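Local coordinates for protein acetaldehyde dehydrogenase (Acetylating) (Geobacillus thermoglucosidasius, PDB 5J78) that probably catalyses the interconversion of acetaldehyde and acetyl-coenzyme A as an acetylating member of the aldehyde dehydrogenase family, at residues A[254-257]-A[258-262]; A[299-302]-A[303-307]; A[361-364]-A[365-369]; A[375-378]-A[379-383]. All blocks are in the same frame, centred on the assembly; numbering follows the deposited sequence.

Contact 1 of 4, residues A[254-257]-A[258-262]; sequences IAKA and VQLII
Lys256 and Gln259 lie side by side on one helix and point the same way. The lysine ammonium ends at the amide oxygen of Gln259, three residues on, with Lys256 NZ 3.0 Å from Gln259 OE1. The bond is nearly in line with the amide C=O, at a C=O...N angle of 167°. Two bends in the lysine chain bring the ammonium there: CG starts opposite the backbone N (chi1 180°), and the chain then turns at chi2 and again at chi4. Leu260, one turn on from Lys256, crosses the same chain at a slant. Its CD2 is 3.6 Å from Lys256 NZ, and its CD1 is 4.0 Å from Lys256 CE. The lysine thus has an amide at its tip and a leucine along its methylenes. NZ also forms a salt bridge with Glu472 of a second subunit, which packs on Leu260 too. With an alanine in place of Lys256, Glu472 of that subunit is likely to lose its charged mate, and Gln259 OE1 this donor. The backbone follows the regular i to i+4 pattern of an alpha helix, from Val258 N to Ile254 O at 3.0 Å through to Ile261 N to Ala257 O at 2.9 Å. On another side of the helix, the Ile254 and Val258 CG2 methyls meet loosely at 4.3 Å. Those two side chains pack on helix 286-295. Ala257, Leu260 and Ile261 touch His399, so helix 254-265 packs beside helix 286-295 and touches strand 395-399.

Contact 2 of 4, residues A[299-302]-A[303-307]; sequences YFLN and EEEKQ
Asn302 and Glu305 form a capping box at the start of helix 303-313, just after strand 298-300. Asn302 is the N-cap. Its OD1 takes the Glu305 N-H at 2.8 Å. In return, Glu305 OE1 accepts from Asn302 N at 2.8 Å, through the lone pair that faces away from OE2. The asparagine amide and the glutamate carboxylate cross at about a right angle as side chains, yet their planes are only 28° apart. The asparagine CG sits between the backbone N and the carbonyl carbon (chi1 57°), which turns OD1 back toward the first turn of the helix. The other carboxylate oxygen has its own donor. Tyr299 OH gives a bond to Glu305 OE2 at 2.6 Å, on the syn lone pair and at the edge of the ring. A water joins Glu305 OE1 to Phe300 O. The carboxylate is therefore gripped at both oxygens, which fixes its rotation. A leucine at Glu305 would probably leave Asn302 N and the Tyr299 hydroxyl without their acceptor. Leu301 supports the glutamate stem, with its CB 3.9 Å from Glu305 CB. Farther out, Tyr299 is bonded through its backbone to strand 345-349 and packs on Pro340 and Val343, which is consistent with the strand setting the position of the hydroxyl. Leu301 rests on Ile337 and Phe359. The first helical backbone bond also returns to the cap residue: Lys306 N lies 2.7 Å from Asn302 O.

Contact 3 of 4, residues A[361-364]-A[365-369]; sequences IEKL and SPILA
Ser365 and Lys363 meet in a buried loop that turns into strand 367-373, near the middle of the parallel sheet of this aldehyde dehydrogenase fold. The loop changes direction at an inverse gamma turn centred on Pro366, closed by a bond from Ile367 N to Ser365 O. Just before it, Ser365 OG gives a bond to Lys363 O at 3.0 Å. The hydroxyl comes at this oxygen from well above the carbonyl plane, at 64°. Its chi1 of 62° places OG between the backbone N and the carbonyl carbon, which brings it over Lys363 O. The lysine chain then reaches across to the strand. It crosses Ile367 at about a right angle, and its CD lies 3.7 Å from Ile367 CG2. Bends at chi3 and chi4 fold the end back toward its own loop. The ammonium is buried and meets three backbone carbonyls: Phe359 O, Gln277 O and Ile361 O. It thereby ties the loop to strand 276-282. Ile367 also packs on Val309 and Ile313 of helix 303-313. Lys363 NZ lies 2.9 Å from Ile361 O, at a C=O...N angle of 171°.

Contact 4 of 4, residues A[375-378]-A[379-383]; sequences GMEE and ASELA
Ser380 and Met376 are joined twice at the same carbonyl. Ser380 N lies 2.9 Å from Met376 O, as the ordinary helical bond. Ser380 OG reaches the same oxygen at 3.2 Å. The two donors arrive from opposite faces of the carbonyl plane. With chi1 at -67°, OG stands beside its own backbone N and opposite the carbonyl carbon, which lets it lean back over the preceding turn. OG also bonds to Lys413, so the serine has a polar partner beyond the helix. Gly375 is the N-cap of helix 376-388, and its carbonyl takes the Ala379 N-H at 3.0 Å. This helix directly follows strand 367-373 of the parallel sheet and packs back on it. Ala379 and Leu382 touch Val373, while Met376 and Ala379 touch Tyr247 of strand 244-248. Ala379 CB is in van der Waals contact with Met376 O, at 3.3 Å. Glu377 and Glu381 belong to the exposed side. Their chains run extended and slant across one another, with the carboxylate planes 66° apart. Glu377 OE2 and Glu381 OE1 are 3.7 Å apart, an approach of like charges that would probably be unfavourable. Glu377 is poorly ordered and Glu381 has two conformers, so that distance is doubtful. Glu378 is also extended, and its OE2 bonds to Lys374 N just ahead of the helix.

How the contacts relate
Contact 3 is the buried one. Contacts 1 and 2 are partly buried, and contact 4 lies at the surface. Contacts 1 and 3 touch directly, where Ile261 CG2 packs on Leu368 CD2 at 4.2 Å. Contacts 2 and 3 reach the same parallel sheet, with centres about 14 Å apart. Contact 4 lies on the helix that follows the strand of contact 3. The chemistry changes with place. In contact 3 a buried ammonium is met by backbone carbonyls, whereas in contact 1 a lysine reaches toward another subunit. Contacts 1, 2 and 4 all lie in the first turns of helices; contact 2 alone of them is built on a capping box between its two segments.

Contact 1 of 4, residues A[254-257]-A[258-262]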
# COMPACT_ATOMS: atom_id res chain seq x y z
N ILE A 254 -36.86 40.12 -11.36
CA ILE A 254 -36.66 39.59 -10.01
C ILE A 254 -37.67 38.50 -9.64
O ILE A 254 -37.31 37.47 -9.05
CB ILE A 254 -36.71 40.72 -8.96
CG1 ILE A 254 -35.51 41.65 -9.17
CG2 ILE A 254 -36.70 40.15 -7.52
CD1 ILE A 254 -35.54 42.91 -8.35
N ALA A 255 -38.92 38.69 -9.99
CA ALA A 255 -39.94 37.71 -9.68
C ALA A 255 -39.67 36.37 -10.38
O ALA A 255 -39.81 35.29 -9.79
CB ALA A 255 -41.30 38.23 -10.07
N LYS A 256 -39.29 36.44 -11.65
CA LYS A 256 -39.03 35.24 -12.44
C LYS A 256 -37.75 34.53 -11.96
O LYS A 256 -37.66 33.30 -11.91
CB LYS A 256 -38.93 35.63 -13.92
CG LYS A 256 -38.65 34.49 -14.89
CD LYS A 256 -39.82 33.54 -14.98
CE LYS A 256 -39.50 32.36 -15.88
NZ LYS A 256 -39.95 31.08 -15.25
N ALA A 257 -36.76 35.33 -11.59
CA ALA A 257 -35.48 34.81 -11.13
C ALA A 257 -35.66 34.03 -9.83
O ALA A 257 -35.18 32.90 -9.70
CB ALA A 257 -34.50 35.94 -10.93
N VAL A 258 -36.37 34.63 -8.88
CA VAL A 258 -36.64 34.00 -7.60
C VAL A 258 -37.41 32.71 -7.77
O VAL A 258 -37.12 31.72 -7.09
CB VAL A 258 -37.43 34.94 -6.65
CG1 VAL A 258 -37.96 34.19 -5.41
CG2 VAL A 258 -36.57 36.07 -6.22
N GLN A 259 -38.40 32.74 -8.65
CA GLN A 259 -39.19 31.55 -8.95
C GLN A 259 -38.31 30.43 -9.50
O GLN A 259 -38.44 29.27 -9.09
CB GLN A 259 -40.30 31.90 -9.94
CG GLN A 259 -41.26 30.77 -10.24
CD GLN A 259 -40.74 29.80 -11.28
OE1 GLN A 259 -40.32 30.20 -12.37
NE2 GLN A 259 -40.76 28.51 -10.95
N LEU A 260 -37.43 30.75 -10.44
CA LEU A 260 -36.56 29.73 -11.02
C LEU A 260 -35.64 29.16 -9.94
O LEU A 260 -35.43 27.94 -9.87
CB LEU A 260 -35.75 30.29 -12.20
CG LEU A 260 -36.55 30.64 -13.45
CD1 LEU A 260 -35.82 31.62 -14.37
CD2 LEU A 260 -36.94 29.38 -14.20
N ILE A 261 -35.12 30.04 -9.08
CA ILE A 261 -34.18 29.65 -8.02
C ILE A 261 -34.84 28.76 -6.96
O ILE A 261 -34.27 27.76 -6.53
CB ILE A 261 -33.56 30.88 -7.34
CG1 ILE A 261 -32.55 31.55 -8.28
CG2 ILE A 261 -32.86 30.50 -6.05
CD1 ILE A 261 -32.17 32.98 -7.86
N ILE A 262 -36.06 29.12 -6.55
CA ILE A 262 -36.74 28.36 -5.50
C ILE A 262 -37.16 27.01 -6.03
O ILE A 262 -37.01 25.99 -5.35
CB ILE A 262 -37.97 29.13 -4.93
CG1 ILE A 262 -37.49 30.27 -4.05
CG2 ILE A 262 -38.86 28.21 -4.13
CD1 ILE A 262 -38.62 31.24 -3.55

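Contact 2 of 4, residues A[299-302]-A[303-307]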
# COMPACT_ATOMS: atom_id res chain seq x y z
N TYR A 299 -37.88 31.71 4.34
CA TYR A 299 -37.79 32.18 5.71
C TYR A 299 -36.37 32.66 6.05
O TYR A 299 -35.43 31.87 6.14
CB TYR A 299 -38.19 31.06 6.68
CG TYR A 299 -38.29 31.49 8.12
CD1 TYR A 299 -37.18 31.44 8.96
CD2 TYR A 299 -39.49 31.93 8.66
CE1 TYR A 299 -37.26 31.83 10.30
CE2 TYR A 299 -39.59 32.33 10.00
CZ TYR A 299 -38.47 32.28 10.82
OH TYR A 299 -38.54 32.67 12.15
N PHE A 300 -36.22 33.97 6.25
CA PHE A 300 -34.93 34.55 6.61
C PHE A 300 -34.64 34.40 8.10
O PHE A 300 -35.36 34.95 8.94
CB PHE A 300 -34.87 36.03 6.24
CG PHE A 300 -34.63 36.26 4.79
CD1 PHE A 300 -35.64 36.08 3.86
CD2 PHE A 300 -33.38 36.67 4.34
CE1 PHE A 300 -35.42 36.30 2.52
CE2 PHE A 300 -33.15 36.89 3.00
CZ PHE A 300 -34.16 36.71 2.09
N LEU A 301 -33.57 33.68 8.41
CA LEU A 301 -33.16 33.43 9.79
C LEU A 301 -32.59 34.68 10.43
O LEU A 301 -31.88 35.43 9.78
CB LEU A 301 -32.10 32.32 9.84
CG LEU A 301 -32.42 30.97 9.21
CD1 LEU A 301 -31.16 30.11 9.18
CD2 LEU A 301 -33.53 30.26 9.97
N ASN A 302 -32.90 34.91 11.71
CA ASN A 302 -32.25 36.00 12.44
C ASN A 302 -30.96 35.45 13.03
O ASN A 302 -30.66 34.27 12.85
CB ASN A 302 -33.17 36.60 13.52
CG ASN A 302 -33.67 35.57 14.52
OD1 ASN A 302 -32.95 34.66 14.92
ND2 ASN A 302 -34.92 35.73 14.94
N GLU A 303 -30.23 36.30 13.73
CA GLU A 303 -28.88 35.96 14.19
C GLU A 303 -28.89 34.75 15.13
O GLU A 303 -28.03 33.88 15.03
CB GLU A 303 -28.23 37.16 14.88
CG GLU A 303 -28.45 38.54 14.21
CD GLU A 303 -27.89 38.65 12.80
OE1 GLU A 303 -27.13 37.75 12.37
OE2 GLU A 303 -28.21 39.65 12.13
N GLU A 304 -29.86 34.69 16.04
CA GLU A 304 -29.99 33.56 16.97
C GLU A 304 -30.38 32.28 16.22
O GLU A 304 -29.86 31.20 16.51
CB GLU A 304 -31.03 33.87 18.06
CG GLU A 304 -31.28 32.71 19.04
CD GLU A 304 -32.58 32.88 19.83
OE1 GLU A 304 -33.19 33.97 19.74
OE2 GLU A 304 -33.00 31.93 20.53
N GLU A 305 -31.30 32.40 15.27
CA GLU A 305 -31.70 31.27 14.43
C GLU A 305 -30.53 30.78 13.56
O GLU A 305 -30.33 29.58 13.42
CB GLU A 305 -32.89 31.64 13.55
CG GLU A 305 -34.20 31.80 14.30
CD GLU A 305 -35.30 32.42 13.45
OE1 GLU A 305 -34.99 33.28 12.60
OE2 GLU A 305 -36.49 32.03 13.61
N LYS A 306 -29.79 31.71 12.97
CA LYS A 306 -28.64 31.35 12.13
C LYS A 306 -27.69 30.43 12.90
O LYS A 306 -27.28 29.37 12.41
CB LYS A 306 -27.87 32.60 11.68
CG LYS A 306 -28.25 33.14 10.32
CD LYS A 306 -27.51 34.46 10.01
CE LYS A 306 -28.47 35.65 9.91
NZ LYS A 306 -27.81 36.95 9.59
N GLN A 307 -27.36 30.84 14.11
CA GLN A 307 -26.37 30.13 14.89
C GLN A 307 -26.89 28.76 15.29
O GLN A 307 -26.13 27.79 15.29
CB GLN A 307 -25.97 30.96 16.12
CG GLN A 307 -25.26 32.29 15.76
CD GLN A 307 -24.31 32.18 14.53
OE1 GLN A 307 -23.50 31.26 14.43
NE2 GLN A 307 -24.42 33.14 13.61
O HOH W 1 -36.46 35.08 11.43
O HOH W 2 -35.46 33.61 17.65

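Contact 3 of 4, residues A[361-364]-A[365-369]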
# COMPACT_ATOMS: atom_id res chain seq x y z
N ILE A 361 -20.73 26.69 2.71
CA ILE A 361 -20.42 25.40 2.08
C ILE A 361 -21.63 24.82 1.35
O ILE A 361 -22.73 25.40 1.36
CB ILE A 361 -19.87 24.36 3.11
CG1 ILE A 361 -20.96 23.85 4.07
CG2 ILE A 361 -18.72 24.97 3.89
CD1 ILE A 361 -20.60 22.55 4.79
N GLU A 362 -21.40 23.67 0.70
CA GLU A 362 -22.44 22.96 -0.02
C GLU A 362 -23.34 22.30 1.01
O GLU A 362 -22.87 21.51 1.83
CB GLU A 362 -21.85 21.91 -1.00
CG GLU A 362 -22.91 21.35 -1.95
CD GLU A 362 -22.51 20.10 -2.71
OE1 GLU A 362 -21.47 19.48 -2.38
OE2 GLU A 362 -23.25 19.75 -3.66
N LYS A 363 -24.63 22.59 0.95
CA LYS A 363 -25.53 22.19 2.03
C LYS A 363 -26.48 21.05 1.66
O LYS A 363 -27.05 20.41 2.55
CB LYS A 363 -26.32 23.42 2.51
CG LYS A 363 -25.40 24.48 3.13
CD LYS A 363 -26.04 25.85 3.33
CE LYS A 363 -26.28 26.57 2.02
NZ LYS A 363 -25.03 27.14 1.43
N LEU A 364 -26.63 20.80 0.36
CA LEU A 364 -27.44 19.69 -0.15
C LEU A 364 -28.78 19.61 0.59
O LEU A 364 -29.23 18.54 1.01
CB LEU A 364 -26.69 18.36 -0.03
CG LEU A 364 -25.58 18.09 -1.08
CD1 LEU A 364 -24.84 16.80 -0.77
CD2 LEU A 364 -26.14 18.03 -2.49
N SER A 365 -29.41 20.76 0.75
CA SER A 365 -30.67 20.86 1.49
C SER A 365 -31.26 22.24 1.24
O SER A 365 -30.59 23.11 0.66
CB SER A 365 -30.45 20.61 2.99
OG SER A 365 -29.59 21.59 3.54
N PRO A 366 -32.51 22.46 1.65
CA PRO A 366 -33.17 23.72 1.30
C PRO A 366 -32.73 24.86 2.22
O PRO A 366 -33.53 25.50 2.90
CB PRO A 366 -34.66 23.39 1.46
CG PRO A 366 -34.74 21.92 1.65
CD PRO A 366 -33.46 21.50 2.24
N ILE A 367 -31.41 25.08 2.22
CA ILE A 367 -30.78 26.21 2.89
C ILE A 367 -29.94 26.95 1.86
O ILE A 367 -29.18 26.34 1.10
CB ILE A 367 -29.87 25.77 4.05
CG1 ILE A 367 -30.66 24.90 5.02
CG2 ILE A 367 -29.29 27.00 4.75
CD1 ILE A 367 -29.84 24.29 6.16
N LEU A 368 -30.04 28.26 1.90
CA LEU A 368 -29.43 29.13 0.92
C LEU A 368 -28.73 30.27 1.64
O LEU A 368 -29.35 30.92 2.49
CB LEU A 368 -30.53 29.64 -0.03
CG LEU A 368 -30.16 30.17 -1.40
CD1 LEU A 368 -29.30 29.18 -2.19
CD2 LEU A 368 -31.44 30.48 -2.15
N ALA A 369 -27.46 30.51 1.34
CA ALA A 369 -26.77 31.71 1.83
C ALA A 369 -27.14 32.91 0.96
O ALA A 369 -27.45 32.75 -0.22
CB ALA A 369 -25.27 31.52 1.84

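Contact 4 of 4, residues A[375-378]-A[379-383]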
# COMPACT_ATOMS: atom_id res chain seq x y z
N GLY A 375 -21.53 45.26 -7.11
CA GLY A 375 -21.70 45.02 -8.53
C GLY A 375 -21.14 43.68 -8.98
O GLY A 375 -20.80 42.82 -8.17
N MET A 376 -21.04 43.55 -10.30
CA MET A 376 -20.52 42.36 -10.97
C MET A 376 -19.12 41.95 -10.56
O MET A 376 -18.83 40.76 -10.41
CB MET A 376 -20.53 42.60 -12.48
CG MET A 376 -19.52 41.79 -13.27
SD MET A 376 -19.85 41.94 -15.03
CE MET A 376 -19.64 43.70 -15.35
N GLU A 377 -18.23 42.92 -10.41
CA GLU A 377 -16.85 42.60 -10.03
C GLU A 377 -16.80 41.98 -8.64
O GLU A 377 -16.09 41.00 -8.43
CB GLU A 377 -15.96 43.84 -10.06
CG GLU A 377 -14.54 43.58 -9.57
CD GLU A 377 -13.66 44.82 -9.60
OE1 GLU A 377 -14.20 45.92 -9.86
OE2 GLU A 377 -12.44 44.68 -9.37
N GLU A 378 -17.53 42.55 -7.68
CA GLU A 378 -17.56 41.97 -6.34
C GLU A 378 -18.23 40.60 -6.36
O GLU A 378 -17.82 39.68 -5.63
CB GLU A 378 -18.30 42.88 -5.35
CG GLU A 378 -18.39 42.26 -3.95
CD GLU A 378 -18.94 43.21 -2.90
OE1 GLU A 378 -18.59 43.03 -1.71
OE2 GLU A 378 -19.72 44.12 -3.25
N ALA A 379 -19.27 40.47 -7.18
CA ALA A 379 -19.94 39.19 -7.40
C ALA A 379 -18.95 38.11 -7.91
O ALA A 379 -18.95 36.98 -7.42
CB ALA A 379 -21.10 39.37 -8.38
N SER A 380 -18.10 38.46 -8.86
CA SER A 380 -17.12 37.50 -9.38
C SER A 380 -16.11 37.03 -8.34
O SER A 380 -15.78 35.84 -8.27
CB SER A 380 -16.36 38.10 -10.56
OG SER A 380 -17.22 38.30 -11.66
N GLU A 381 -15.62 37.95 -7.53
CA GLU A 381 -14.66 37.61 -6.48
C GLU A 381 -15.28 36.68 -5.43
O GLU A 381 -14.61 35.76 -4.95
CB GLU A 381 -14.13 38.90 -5.83
CG GLU A 381 -13.39 39.82 -6.83
CD GLU A 381 -13.18 41.24 -6.30
OE1 GLU A 381 -12.38 41.98 -6.91
OE2 GLU A 381 -13.82 41.62 -5.30
N LEU A 382 -16.55 36.89 -5.08
CA LEU A 382 -17.24 36.01 -4.13
C LEU A 382 -17.55 34.64 -4.76
O LEU A 382 -17.36 33.60 -4.14
CB LEU A 382 -18.56 36.63 -3.64
CG LEU A 382 -18.50 37.59 -2.45
CD1 LEU A 382 -19.89 38.11 -2.23
CD2 LEU A 382 -17.96 36.92 -1.20
N ALA A 383 -18.07 34.67 -5.98
CA ALA A 383 -18.30 33.44 -6.74
C ALA A 383 -17.02 32.60 -6.75
O ALA A 383 -17.05 31.39 -6.49
CB ALA A 383 -18.75 33.75 -8.16